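Local coordinates for DUF3828 domain-containing protein (PDB 3KZT) that is of unknown function but is probably a lipoprotein, held on a membrane by a lipid, in Bacteroides thetaiotaomicron, at residues Lys63-Lys68 with Asp137-Glu142; Trp104-Tyr109 with Ala120-Val125. One frame throughout, in Å; residues are numbered along the deposited sequence. Where two conformers were deposited one is given.

Both contacts use the antiparallel sheet whose strands follow one another in chain order, 96-101, 104-111, 119-130 and 133-139. Interaction 2 pairs the two middle strands; interaction 1 sets helix 63-75 against the end of the outermost strand 133-139 and the tail beyond it. Their centres lie about 14 Å apart. Along the chain, 63-68 comes first, then both halves of interaction 2, then 137-142. The two meet where Thr140 N probably hydrogen-bonds to Pro124 O, 3.0 Å away, and where Ile139 CG2 packs on Val125 CG1. Helix 63-75 is thus joined through the last strand to the centre of the sheet.

Interaction 1 of 2, residues Lys63-Lys68 with Asp137-Glu142; sequences KELIEK and DDITPE
Three oxygens from three successive residues grip the ammonium group of Lys68, which reaches from the helix into the curl of the chain as it leaves its last strand. Lys68 NZ donates to Asp138 OD1 at 2.8 Å, a salt bridge made on the syn side of the carboxylate, and to Ile139 O, also at 2.8 Å, with the donor tilted somewhat out of that carbonyl's plane. The third bond, from Lys68 NZ to Thr140 O, is longer at 3.2 Å and comes from above the carbonyl plane. With CG anti to the backbone N (chi1 171°) and every later torsion near 180°, the lysine runs out at full length, which is what carries NZ so far from the helix. Glu142 comes from the opposite direction and lays CG against the ammonium group, 3.5 Å from Lys68 NZ; its carboxylate stays beyond salt-bridge distance from the lysine and pairs instead with Arg71. The nearby negative groups would probably help keep the buried lysine protonated.

One turn earlier in the helix, Leu65 packs on the strand itself. Its CD2 rests 3.6 Å from Asp138 N, while CD1 touches Ile139 CG1 at 3.8 Å, the two side chains crossing at about a right angle. Asp137 shows Leu65 its backbone, Asp137 O lying 3.8 Å from Leu65 CB; its carboxylate turns to a salt bridge with Arg126. Asp137 and Asp138 both face Arg126 of the neighbouring strand 119-130, so the strand carries one extra residue just where the helix lies on it. Helix and strand segments run roughly parallel, 28° between their directions, with axes 6.9 Å apart. This is helix-on-strand packing at the outer strand of an antiparallel sheet, beside a classic beta bulge.

Interaction 2 of 2, residues Trp104-Tyr109 with Ala120-Val125; sequences WYEVNY and AVSIPV. With SO4 (sulfate ion), chain E; EDO (1,2-ethanediol), chain C.
Trp104 CG stands anti to the carbonyl carbon (chi1 -76°), which brings the benzo side of the indole across the neighbouring strand, while Tyr109 puts CG between its own N and C (chi1 86°) and lays its ring beside Val121. Between them runs an antiparallel beta hairpin, strands 104-111 and 119-130, with Tyr105-Val125, Val107-Ile123 and Tyr109-Val121 as hydrogen-bonded pairs. Each of these pairs is closed by two backbone hydrogen bonds; Val107 N to Ile123 O, at 2.8 Å, is almost perfectly straight.

Their side chains share the face turned toward helix 13-41, where Ile31 meets Tyr105 and Val107. Here Val107 CG2 meets Val125 CG2 at 4.0 Å, and Val121 CB sits over the face of the Tyr109 ring, 4.1 Å from its centroid, a CH-pi contact. Tyr109 OH bonds to Ile82 O.

Glu106, Asn108, Ser122 and Pro124 occupy the other face. Asn108 ND2 gives a hydrogen bond of 2.9 Å to the anti lone pair of Glu106 OE2, which lies in the amide plane. At the hairpin's open end, Trp104 CE3 touches Pro124 CB at 3.9 Å, and its far edge packs on Asp138 and Pro141. With an alanine here, a gap would probably open beside Pro124 and Pro141, and the sulfate would lose its indole donor. That ion, probably from the crystallisation liquor, is also hydrogen-bonded to Arg126; Trp104 NE1 reaches its O4 at 3.1 Å, with an N-H...O angle of 163°.

Interaction 1 of 2, residues Lys63-Lys68 with Asp137-Glu142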
loop_
_atom_site.group_PDB
_atom_site.type_symbol
_atom_site.label_atom_id
_atom_site.label_comp_id
_atom_site.label_asym_id
_atom_site.label_seq_id
_atom_site.Cartn_x
_atom_site.Cartn_y
_atom_site.Cartn_z
ATOM N N LYS A 63 -9.124 15.308 15.293
ATOM C CA LYS A 63 -8.363 15.632 16.530
ATOM C C LYS A 63 -8.843 14.814 17.746
ATOM O O LYS A 63 -8.023 14.378 18.563
ATOM C CB LYS A 63 -8.463 17.139 16.848
ATOM N N GLU A 64 -10.164 14.580 17.813
ATOM C CA GLU A 64 -10.798 13.807 18.899
ATOM C C GLU A 64 -10.369 12.338 18.872
ATOM O O GLU A 64 -10.025 11.767 19.910
ATOM C CB GLU A 64 -12.333 13.882 18.794
ATOM C CG GLU A 64 -12.937 15.272 19.011
ATOM C CD GLU A 64 -14.408 15.340 18.606
ATOM O OE1 GLU A 64 -14.872 14.430 17.885
ATOM O OE2 GLU A 64 -15.095 16.304 19.000
ATOM N N LEU A 65 -10.401 11.725 17.670
ATOM C CA LEU A 65 -10.009 10.303 17.496
ATOM C C LEU A 65 -8.511 10.046 17.760
ATOM O O LEU A 65 -8.158 9.016 18.355
ATOM C CB LEU A 65 -10.381 9.795 16.089
ATOM C CG LEU A 65 -10.005 8.344 15.712
ATOM C CD1 LEU A 65 -10.440 7.338 16.758
ATOM C CD2 LEU A 65 -10.594 7.993 14.359
ATOM N N ILE A 66 -7.648 10.968 17.287
ATOM C CA ILE A 66 -6.174 10.898 17.515
ATOM C C ILE A 66 -5.842 10.874 19.031
ATOM O O ILE A 66 -4.963 10.119 19.466
ATOM C CB ILE A 66 -5.427 12.086 16.813
ATOM C CG1 ILE A 66 -5.456 11.919 15.291
ATOM C CG2 ILE A 66 -3.964 12.163 17.254
ATOM C CD1 ILE A 66 -5.013 13.179 14.537
ATOM N N GLU A 67 -6.559 11.694 19.807
ATOM C CA GLU A 67 -6.466 11.685 21.284
ATOM C C GLU A 67 -6.970 10.364 21.888
ATOM O O GLU A 67 -6.364 9.850 22.819
ATOM C CB GLU A 67 -7.236 12.863 21.894
ATOM C CG GLU A 67 -6.544 14.224 21.701
ATOM C CD GLU A 67 -7.306 15.402 22.347
ATOM O OE1 GLU A 67 -8.555 15.340 22.471
ATOM O OE2 GLU A 67 -6.641 16.399 22.720
ATOM N N LYS A 68 -8.086 9.839 21.365
ATOM C CA LYS A 68 -8.605 8.505 21.773
ATOM C C LYS A 68 -7.611 7.356 21.419
ATOM O O LYS A 68 -7.520 6.373 22.163
ATOM C CB LYS A 68 -10.013 8.239 21.165
ATOM C CG LYS A 68 -10.547 6.795 21.351
ATOM C CD LYS A 68 -12.017 6.648 21.009
ATOM C CE LYS A 68 -12.441 5.174 21.187
ATOM N NZ LYS A 68 -13.867 4.887 20.850
ATOM N N ASP A 137 -13.823 9.656 12.461
ATOM C CA ASP A 137 -13.991 10.391 13.757
ATOM C C ASP A 137 -14.130 9.501 15.006
ATOM O O ASP A 137 -14.189 10.030 16.112
ATOM C CB ASP A 137 -15.122 11.436 13.679
ATOM C CG ASP A 137 -16.512 10.825 13.532
ATOM O OD1 ASP A 137 -16.655 9.634 13.179
ATOM O OD2 ASP A 137 -17.481 11.569 13.755
ATOM N N ASP A 138 -14.203 8.172 14.827
ATOM C CA ASP A 138 -14.205 7.238 15.955
ATOM C C ASP A 138 -13.837 5.805 15.508
ATOM O O ASP A 138 -14.069 5.433 14.353
ATOM C CB ASP A 138 -15.594 7.224 16.648
ATOM C CG ASP A 138 -15.560 6.602 18.056
ATOM O OD1 ASP A 138 -14.486 6.527 18.684
ATOM O OD2 ASP A 138 -16.628 6.196 18.531
ATOM N N ILE A 139 -13.229 5.034 16.425
ATOM C CA ILE A 139 -12.973 3.571 16.227
ATOM C C ILE A 139 -13.259 2.834 17.527
ATOM O O ILE A 139 -13.135 3.436 18.587
ATOM C CB ILE A 139 -11.495 3.238 15.747
ATOM C CG1 ILE A 139 -10.420 3.520 16.843
ATOM C CG2 ILE A 139 -11.163 3.981 14.478
ATOM C CD1 ILE A 139 -9.013 3.080 16.434
ATOM N N THR A 140 -13.632 1.543 17.428
ATOM C CA THR A 140 -13.794 0.632 18.610
ATOM C C THR A 140 -14.684 1.293 19.707
ATOM O O THR A 140 -14.160 1.705 20.754
ATOM C CB THR A 140 -12.400 0.241 19.150
ATOM O OG1 THR A 140 -11.615 -0.249 18.053
ATOM C CG2 THR A 140 -12.485 -0.852 20.254
ATOM N N PRO A 141 -16.019 1.440 19.423
ATOM C CA PRO A 141 -17.001 2.225 20.219
ATOM C C PRO A 141 -16.828 2.276 21.766
ATOM O O PRO A 141 -16.609 1.225 22.398
ATOM C CB PRO A 141 -18.340 1.569 19.863
ATOM C CG PRO A 141 -18.167 1.040 18.507
ATOM C CD PRO A 141 -16.685 0.810 18.256
ATOM N N GLU A 142 -16.917 3.501 22.328
ATOM C CA GLU A 142 -16.826 3.764 23.791
ATOM C C GLU A 142 -18.165 4.335 24.280
ATOM O O GLU A 142 -18.497 4.255 25.468
ATOM C CB GLU A 142 -15.658 4.741 24.124
ATOM C CG GLU A 142 -15.745 6.187 23.455
ATOM C CD GLU A 142 -14.621 7.156 23.905
ATOM O OE1 GLU A 142 -13.871 6.832 24.852
ATOM O OE2 GLU A 142 -14.508 8.252 23.304
#

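Interaction 2 of 2, residues Trp104-Tyr109 with Ala120-Val125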
loop_
_atom_site.group_PDB
_atom_site.type_symbol
_atom_site.label_atom_id
_atom_site.label_comp_id
_atom_site.label_asym_id
_atom_site.label_seq_id
_atom_site.Cartn_x
_atom_site.Cartn_y
_atom_site.Cartn_z
ATOM N N TRP A 104 -21.144 4.020 10.494
ATOM C CA TRP A 104 -20.179 2.999 10.939
ATOM C C TRP A 104 -19.840 2.056 9.786
ATOM O O TRP A 104 -20.715 1.678 9.000
ATOM C CB TRP A 104 -20.689 2.206 12.163
ATOM C CG TRP A 104 -20.575 2.992 13.408
ATOM C CD1 TRP A 104 -21.530 3.786 13.962
ATOM C CD2 TRP A 104 -19.415 3.109 14.238
ATOM N NE1 TRP A 104 -21.047 4.382 15.106
ATOM C CE2 TRP A 104 -19.750 3.982 15.302
ATOM C CE3 TRP A 104 -18.124 2.552 14.197
ATOM C CZ2 TRP A 104 -18.839 4.319 16.319
ATOM C CZ3 TRP A 104 -17.212 2.889 15.210
ATOM C CH2 TRP A 104 -17.580 3.767 16.255
ATOM N N TYR A 105 -18.552 1.722 9.689
ATOM C CA TYR A 105 -17.998 0.821 8.678
ATOM C C TYR A 105 -17.123 -0.160 9.444
ATOM O O TYR A 105 -16.743 0.121 10.579
ATOM C CB TYR A 105 -17.180 1.630 7.631
ATOM C CG TYR A 105 -18.052 2.585 6.846
ATOM C CD1 TYR A 105 -18.421 3.818 7.380
ATOM C CD2 TYR A 105 -18.529 2.250 5.577
ATOM C CE1 TYR A 105 -19.248 4.692 6.681
ATOM C CE2 TYR A 105 -19.357 3.119 4.862
ATOM C CZ TYR A 105 -19.708 4.333 5.417
ATOM O OH TYR A 105 -20.522 5.183 4.740
ATOM N N GLU A 106 -16.830 -1.303 8.839
ATOM C CA GLU A 106 -16.006 -2.348 9.459
ATOM C C GLU A 106 -14.781 -2.567 8.576
ATOM O O GLU A 106 -14.936 -2.822 7.391
ATOM C CB GLU A 106 -16.821 -3.647 9.574
ATOM C CG GLU A 106 -16.061 -4.844 10.164
ATOM C CD GLU A 106 -16.941 -6.057 10.314
ATOM O OE1 GLU A 106 -17.630 -6.164 11.355
ATOM O OE2 GLU A 106 -16.918 -6.923 9.414
ATOM N N VAL A 107 -13.580 -2.460 9.167
ATOM C CA VAL A 107 -12.307 -2.708 8.471
ATOM C C VAL A 107 -11.856 -4.126 8.831
ATOM O O VAL A 107 -11.510 -4.384 9.992
ATOM C CB VAL A 107 -11.220 -1.698 8.889
ATOM C CG1 VAL A 107 -9.856 -2.087 8.282
ATOM C CG2 VAL A 107 -11.620 -0.285 8.455
ATOM N N ASN A 108 -11.871 -5.027 7.841
ATOM C CA ASN A 108 -11.486 -6.438 8.012
ATOM C C ASN A 108 -10.163 -6.740 7.335
ATOM O O ASN A 108 -9.938 -6.297 6.205
ATOM C CB ASN A 108 -12.554 -7.347 7.415
ATOM C CG ASN A 108 -13.880 -7.213 8.118
ATOM O OD1 ASN A 108 -14.005 -7.566 9.279
ATOM N ND2 ASN A 108 -14.891 -6.679 7.407
ATOM N N TYR A 109 -9.282 -7.474 8.035
ATOM C CA TYR A 109 -8.019 -7.982 7.460
ATOM C C TYR A 109 -7.506 -9.153 8.324
ATOM O O TYR A 109 -7.780 -9.213 9.516
ATOM C CB TYR A 109 -6.940 -6.873 7.315
ATOM C CG TYR A 109 -6.077 -6.615 8.549
ATOM C CD1 TYR A 109 -6.480 -5.728 9.533
ATOM C CD2 TYR A 109 -4.825 -7.262 8.710
ATOM C CE1 TYR A 109 -5.681 -5.492 10.668
ATOM C CE2 TYR A 109 -4.038 -7.041 9.825
ATOM C CZ TYR A 109 -4.461 -6.151 10.795
ATOM O OH TYR A 109 -3.672 -5.936 11.888
ATOM N N ALA A 120 -8.059 -13.201 12.539
ATOM C CA ALA A 120 -9.036 -12.350 11.842
ATOM C C ALA A 120 -9.215 -11.065 12.669
ATOM O O ALA A 120 -9.562 -11.144 13.844
ATOM C CB ALA A 120 -10.348 -13.068 11.707
ATOM N N VAL A 121 -8.941 -9.906 12.063
ATOM C CA VAL A 121 -9.079 -8.590 12.736
ATOM C C VAL A 121 -10.288 -7.872 12.120
ATOM O O VAL A 121 -10.477 -7.934 10.897
ATOM C CB VAL A 121 -7.804 -7.747 12.585
ATOM C CG1 VAL A 121 -7.950 -6.415 13.315
ATOM C CG2 VAL A 121 -6.598 -8.518 13.148
ATOM N N SER A 122 -11.097 -7.225 12.987
ATOM C CA SER A 122 -12.319 -6.524 12.586
ATOM C C SER A 122 -12.508 -5.256 13.450
ATOM O O SER A 122 -12.983 -5.343 14.587
ATOM C CB SER A 122 -13.515 -7.465 12.726
ATOM O OG SER A 122 -14.718 -6.819 12.393
ATOM N N ILE A 123 -12.121 -4.087 12.894
ATOM C CA ILE A 123 -12.223 -2.787 13.578
ATOM C C ILE A 123 -13.459 -1.995 13.070
ATOM O O ILE A 123 -13.502 -1.624 11.877
ATOM C CB ILE A 123 -10.936 -1.882 13.332
ATOM C CG1 ILE A 123 -9.633 -2.630 13.679
ATOM C CG2 ILE A 123 -11.028 -0.578 14.145
ATOM C CD1 ILE A 123 -8.948 -3.276 12.475
ATOM N N PRO A 124 -14.473 -1.747 13.955
ATOM C CA PRO A 124 -15.520 -0.817 13.533
ATOM C C PRO A 124 -14.941 0.612 13.537
ATOM O O PRO A 124 -14.265 0.988 14.520
ATOM C CB PRO A 124 -16.599 -0.965 14.623
ATOM C CG PRO A 124 -16.187 -2.162 15.447
ATOM C CD PRO A 124 -14.736 -2.272 15.309
ATOM N N VAL A 125 -15.157 1.360 12.441
ATOM C CA VAL A 125 -14.707 2.760 12.321
ATOM C C VAL A 125 -15.884 3.636 11.854
ATOM O O VAL A 125 -16.695 3.199 11.017
ATOM C CB VAL A 125 -13.468 2.911 11.379
ATOM C CG1 VAL A 125 -12.358 1.944 11.798
ATOM C CG2 VAL A 125 -13.832 2.716 9.900
HETATM S S SO4 E . -23.482 6.567 16.702
HETATM O O1 SO4 E . -23.907 7.964 16.700
HETATM O O2 SO4 E . -23.681 5.985 15.370
HETATM O O3 SO4 E . -24.285 5.827 17.676
HETATM O O4 SO4 E . -22.072 6.494 17.079
HETATM C C1 EDO C . -20.712 9.771 5.484
HETATM O O1 EDO C . -21.712 10.463 6.240
HETATM C C2 EDO C . -20.290 8.501 6.209
HETATM O O2 EDO C . -21.318 7.503 6.131
#